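Side-chain contacts in glycosylation Associate Protein 2 (Streptococcus agalactiae serotype V, PDB 6OYC), which probably takes part, as a component of the accessory Sec system, in the glycosylation and export of a serine-rich surface glycoprotein: residues G148-Q153 and L158-Q163; G162-N167 and G250-G255. All blocks are in the same frame, centred on the assembly; numbering follows the deposited sequence.

Contact 1: residues G148-Q153 and L158-Q163; sequences GVVNYQ and LELEGQ
Leu-158 sets its CD1 methyl over one face of the Tyr-152 ring. CD1 lies 3.8 Å from the ring centroid, 17° off the ring normal, a CH-pi contact displaced toward the rim. Leu-158 CG is anti to the backbone N (chi1 165°), which carries the fork across toward the partner strand. The same CD1 meets Val-150 CG1 at 3.7 Å, so one methyl touches two side chains. Val-137, Ile-140 and Ile-142 add apolar cover around this end.

Glu-159 is held through its backbone. Its N gives a bond to Asn-151 O at 2.8 Å, and its O takes one from Asn-151 N that is nearly straight, 170° at the hydrogen. The side chain runs extended beside Asn-151 on the other face. Glu-159 OE1 lies 3.6 Å from Gln-153 NE2, whose chain bends back at chi2, and the amide and carboxylate planes are steeply inclined to each other.

The two strands form an antiparallel beta hairpin. Val-149 and Asn-151 sit in hydrogen-bonded pairs, Val-150 and Tyr-152 in non-hydrogen-bonded ones.

Leu-160 lies alongside Val-150, with CD2 at 3.9 Å from Val-150 CG2. Leu-171 and Leu-172 also pack on this leucine, which is buried.

Glu-161 exchanges a second pair of backbone bonds with Val-149, N to O in both directions. Its CB meets Val-149 CG2 at 3.4 Å, and the extended carboxylate arm lies alongside the valine.

At Gly-162 the strand turns a corner. Gly-148 faces it, and Gly-148 CA makes a bent C-H...O contact with Glu-161 O.

Contact 2: residues G162-N167 and G250-G255; sequences GQFGEN and GIVKLG
Gly-162 and Gly-250 are joined by two backbone hydrogen bonds. Gly-162 N donates to Gly-250 O at 3.0 Å, and Gly-250 N donates back to Gly-162 O at 3.1 Å. Both are fairly straight. Together they make one antiparallel hydrogen-bonded pair, with the two CA atoms 5.6 Å apart. Both glycines have a positive phi near 150°. At these angles a CB would press on the carbonyl O of the preceding residue.

Gly-250 O also has an aromatic neighbour. Phe-164 CE2 comes to it at 3.6 Å, with the oxygen at the ring edge and near the ring plane. The carbonyl therefore meets a backbone N-H and the rim of a ring. The rim carries partly positive C-H groups, so this approach is probably mildly attractive.

The chain turns a corner at each glycine of the pair. The pair thus sits at the bend of a continuous antiparallel pairing. On one side Leu-160 bonds to Val-252, and past the corner Phe-164 and Gly-165 bond to Gly-248.

The apolar contact is loose. Phe-164 CZ lies 4.2 Å from Val-252 CG2, which approaches the ring obliquely. Phe-164 CG is anti to its carbonyl carbon (chi1 -62°), and this swings the ring toward 250-255. The CB of Val-252 points toward 162-167. Both side chains are buried. Ile-198 of strand 198-208 touches the two of them. Phe-146 meets the Phe-164 ring with the planes about 20° apart, and Leu-171 packs on the phenylalanine as well.

In the fold
Contacts 1 and 2 are neighbours in one antiparallel sheet, their centres 8 Å apart. Strand 157-165 is common to both. It pairs with 149-153 in contact 1 and with 251-262 in contact 2, so it lies between these two strands. Gly-162 and Gln-163 belong to both contacts. Contact 1 is a local hairpin, whereas contact 2 joins segments 83 residues apart. Probable backbone hydrogen bonds from Leu-158 O to Leu-254 N and from Val-252 O to Leu-160 N continue the pairing between them. Both centres lie about 31 Å from the chain centre. The hairpin is thus tied to a strand that comes much later in the chain, at the periphery of the protein.

Contact 1: residues G148-Q153 and L158-Q163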
# COMPACT_ATOMS: atom_id res chain seq x y z
N GLY B 148 -14.29 0.46 -34.35
CA GLY B 148 -14.54 1.70 -33.65
C GLY B 148 -13.34 2.61 -33.59
O GLY B 148 -12.37 2.48 -34.34
N VAL B 149 -13.41 3.55 -32.66
CA VAL B 149 -12.35 4.52 -32.43
C VAL B 149 -11.47 4.06 -31.28
O VAL B 149 -11.94 3.48 -30.29
CB VAL B 149 -12.93 5.93 -32.17
CG1 VAL B 149 -14.03 6.25 -33.18
CG2 VAL B 149 -13.47 6.04 -30.79
N VAL B 150 -10.17 4.31 -31.43
CA VAL B 150 -9.13 3.91 -30.50
C VAL B 150 -8.33 5.17 -30.17
O VAL B 150 -7.74 5.78 -31.07
CB VAL B 150 -8.22 2.83 -31.11
CG1 VAL B 150 -7.15 2.40 -30.12
CG2 VAL B 150 -9.05 1.66 -31.59
N ASN B 151 -8.32 5.56 -28.89
CA ASN B 151 -7.54 6.68 -28.37
C ASN B 151 -6.69 6.23 -27.20
O ASN B 151 -7.20 5.59 -26.28
CB ASN B 151 -8.41 7.85 -27.85
CG ASN B 151 -9.28 8.45 -28.91
OD1 ASN B 151 -8.88 8.55 -30.07
ND2 ASN B 151 -10.48 8.87 -28.51
N TYR B 152 -5.43 6.62 -27.19
CA TYR B 152 -4.60 6.51 -26.01
C TYR B 152 -4.52 7.88 -25.37
O TYR B 152 -4.11 8.85 -26.02
CB TYR B 152 -3.21 5.98 -26.34
CG TYR B 152 -3.27 4.53 -26.71
CD1 TYR B 152 -3.62 4.14 -28.01
CD2 TYR B 152 -3.03 3.54 -25.77
CE1 TYR B 152 -3.70 2.81 -28.37
CE2 TYR B 152 -3.10 2.19 -26.11
CZ TYR B 152 -3.45 1.83 -27.42
OH TYR B 152 -3.53 0.49 -27.78
N GLN B 153 -5.00 7.98 -24.12
CA GLN B 153 -4.89 9.21 -23.33
C GLN B 153 -3.59 9.11 -22.55
O GLN B 153 -3.54 8.69 -21.39
CB GLN B 153 -6.10 9.37 -22.41
CG GLN B 153 -7.42 9.61 -23.13
CD GLN B 153 -7.40 10.91 -23.93
OE1 GLN B 153 -6.67 11.85 -23.61
NE2 GLN B 153 -8.21 10.96 -24.99
N LEU B 158 -6.43 3.62 -22.26
CA LEU B 158 -6.88 3.27 -23.60
C LEU B 158 -8.39 3.39 -23.64
O LEU B 158 -9.10 2.90 -22.75
CB LEU B 158 -6.44 1.86 -24.00
CG LEU B 158 -7.14 1.24 -25.20
CD1 LEU B 158 -6.98 2.09 -26.46
CD2 LEU B 158 -6.61 -0.19 -25.44
N GLU B 159 -8.88 4.04 -24.69
CA GLU B 159 -10.29 4.38 -24.85
C GLU B 159 -10.79 3.74 -26.13
O GLU B 159 -10.24 4.00 -27.21
CB GLU B 159 -10.46 5.90 -24.88
CG GLU B 159 -11.84 6.41 -24.59
CD GLU B 159 -11.88 7.92 -24.57
OE1 GLU B 159 -10.81 8.54 -24.80
OE2 GLU B 159 -12.97 8.48 -24.32
N LEU B 160 -11.81 2.90 -26.02
CA LEU B 160 -12.43 2.23 -27.15
C LEU B 160 -13.89 2.63 -27.20
O LEU B 160 -14.59 2.58 -26.18
CB LEU B 160 -12.31 0.71 -27.03
CG LEU B 160 -10.85 0.29 -26.87
CD1 LEU B 160 -10.71 -0.98 -26.03
CD2 LEU B 160 -10.25 0.10 -28.25
N GLU B 161 -14.36 3.00 -28.39
CA GLU B 161 -15.75 3.40 -28.56
C GLU B 161 -16.33 2.81 -29.84
O GLU B 161 -15.71 2.89 -30.90
CB GLU B 161 -15.87 4.93 -28.59
CG GLU B 161 -17.27 5.43 -28.80
CD GLU B 161 -17.37 6.94 -28.62
OE1 GLU B 161 -16.31 7.61 -28.56
OE2 GLU B 161 -18.51 7.45 -28.54
N GLY B 162 -17.52 2.22 -29.73
CA GLY B 162 -18.24 1.73 -30.90
C GLY B 162 -19.21 0.61 -30.54
O GLY B 162 -19.77 0.59 -29.44
N GLN B 163 -19.39 -0.29 -31.49
CA GLN B 163 -20.22 -1.48 -31.30
C GLN B 163 -19.35 -2.70 -31.10
O GLN B 163 -18.49 -2.99 -31.95
CB GLN B 163 -21.15 -1.67 -32.49
CG GLN B 163 -21.86 -0.38 -32.90
CD GLN B 163 -23.35 -0.40 -32.60
OE1 GLN B 163 -23.79 -1.06 -31.66
NE2 GLN B 163 -24.13 0.33 -33.39

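Contact 2: residues G162-N167 and G250-G255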
# COMPACT_ATOMS: atom_id res chain seq x y z
N GLY B 162 -17.52 2.22 -29.73
CA GLY B 162 -18.24 1.73 -30.90
C GLY B 162 -19.21 0.61 -30.54
O GLY B 162 -19.77 0.59 -29.44
N GLN B 163 -19.39 -0.29 -31.49
CA GLN B 163 -20.22 -1.48 -31.30
C GLN B 163 -19.35 -2.70 -31.10
O GLN B 163 -18.49 -2.99 -31.95
CB GLN B 163 -21.15 -1.67 -32.49
CG GLN B 163 -21.86 -0.38 -32.90
CD GLN B 163 -23.35 -0.40 -32.60
OE1 GLN B 163 -23.79 -1.06 -31.66
NE2 GLN B 163 -24.13 0.33 -33.39
N PHE B 164 -19.59 -3.43 -30.02
CA PHE B 164 -18.74 -4.54 -29.63
C PHE B 164 -19.35 -5.91 -29.87
O PHE B 164 -18.64 -6.90 -29.80
CB PHE B 164 -18.35 -4.39 -28.15
CG PHE B 164 -17.57 -3.13 -27.89
CD1 PHE B 164 -16.19 -3.11 -28.07
CD2 PHE B 164 -18.21 -1.95 -27.57
CE1 PHE B 164 -15.47 -1.94 -27.88
CE2 PHE B 164 -17.50 -0.78 -27.39
CZ PHE B 164 -16.12 -0.77 -27.55
N GLY B 165 -20.64 -5.98 -30.22
CA GLY B 165 -21.26 -7.24 -30.60
C GLY B 165 -22.57 -7.43 -29.87
O GLY B 165 -22.82 -6.82 -28.83
N GLU B 166 -23.42 -8.30 -30.41
CA GLU B 166 -24.68 -8.63 -29.76
C GLU B 166 -24.49 -9.60 -28.59
O GLU B 166 -25.26 -9.55 -27.62
CB GLU B 166 -25.64 -9.19 -30.81
CG GLU B 166 -25.67 -8.36 -32.09
CD GLU B 166 -24.74 -8.90 -33.20
OE1 GLU B 166 -25.24 -9.43 -34.21
OE2 GLU B 166 -23.50 -8.80 -33.06
N ASN B 167 -23.50 -10.48 -28.68
CA ASN B 167 -23.04 -11.33 -27.58
C ASN B 167 -21.60 -10.97 -27.25
O ASN B 167 -20.93 -10.25 -27.99
CB ASN B 167 -23.15 -12.81 -27.93
CG ASN B 167 -24.54 -13.20 -28.42
OD1 ASN B 167 -25.50 -13.19 -27.66
ND2 ASN B 167 -24.65 -13.55 -29.70
N GLY B 250 -20.96 1.66 -26.74
CA GLY B 250 -20.57 2.74 -25.87
C GLY B 250 -19.05 2.86 -25.82
O GLY B 250 -18.37 2.69 -26.84
N ILE B 251 -18.54 3.14 -24.63
CA ILE B 251 -17.14 3.49 -24.43
C ILE B 251 -16.56 2.66 -23.30
O ILE B 251 -17.18 2.55 -22.24
CB ILE B 251 -16.95 4.99 -24.12
CG1 ILE B 251 -17.48 5.84 -25.26
CG2 ILE B 251 -15.48 5.29 -23.86
CD1 ILE B 251 -17.32 7.32 -25.01
N VAL B 252 -15.41 2.06 -23.54
CA VAL B 252 -14.59 1.44 -22.50
C VAL B 252 -13.32 2.27 -22.39
O VAL B 252 -12.71 2.60 -23.42
CB VAL B 252 -14.24 -0.02 -22.85
CG1 VAL B 252 -13.67 -0.74 -21.64
CG2 VAL B 252 -15.46 -0.74 -23.42
N LYS B 253 -12.95 2.64 -21.17
CA LYS B 253 -11.65 3.24 -20.87
C LYS B 253 -10.91 2.28 -19.97
O LYS B 253 -11.37 2.01 -18.86
CB LYS B 253 -11.79 4.60 -20.18
CG LYS B 253 -12.45 5.69 -20.99
CD LYS B 253 -11.99 7.07 -20.51
CE LYS B 253 -12.75 8.22 -21.18
NZ LYS B 253 -14.15 8.39 -20.68
N LEU B 254 -9.77 1.78 -20.43
CA LEU B 254 -8.95 0.86 -19.66
C LEU B 254 -7.73 1.58 -19.12
O LEU B 254 -7.06 2.32 -19.84
CB LEU B 254 -8.51 -0.31 -20.52
CG LEU B 254 -9.68 -1.13 -21.07
CD1 LEU B 254 -9.22 -2.07 -22.15
CD2 LEU B 254 -10.36 -1.89 -19.94
N GLY B 255 -7.42 1.35 -17.85
CA GLY B 255 -6.18 1.81 -17.28
C GLY B 255 -5.28 0.63 -16.97
O GLY B 255 -5.45 -0.46 -17.52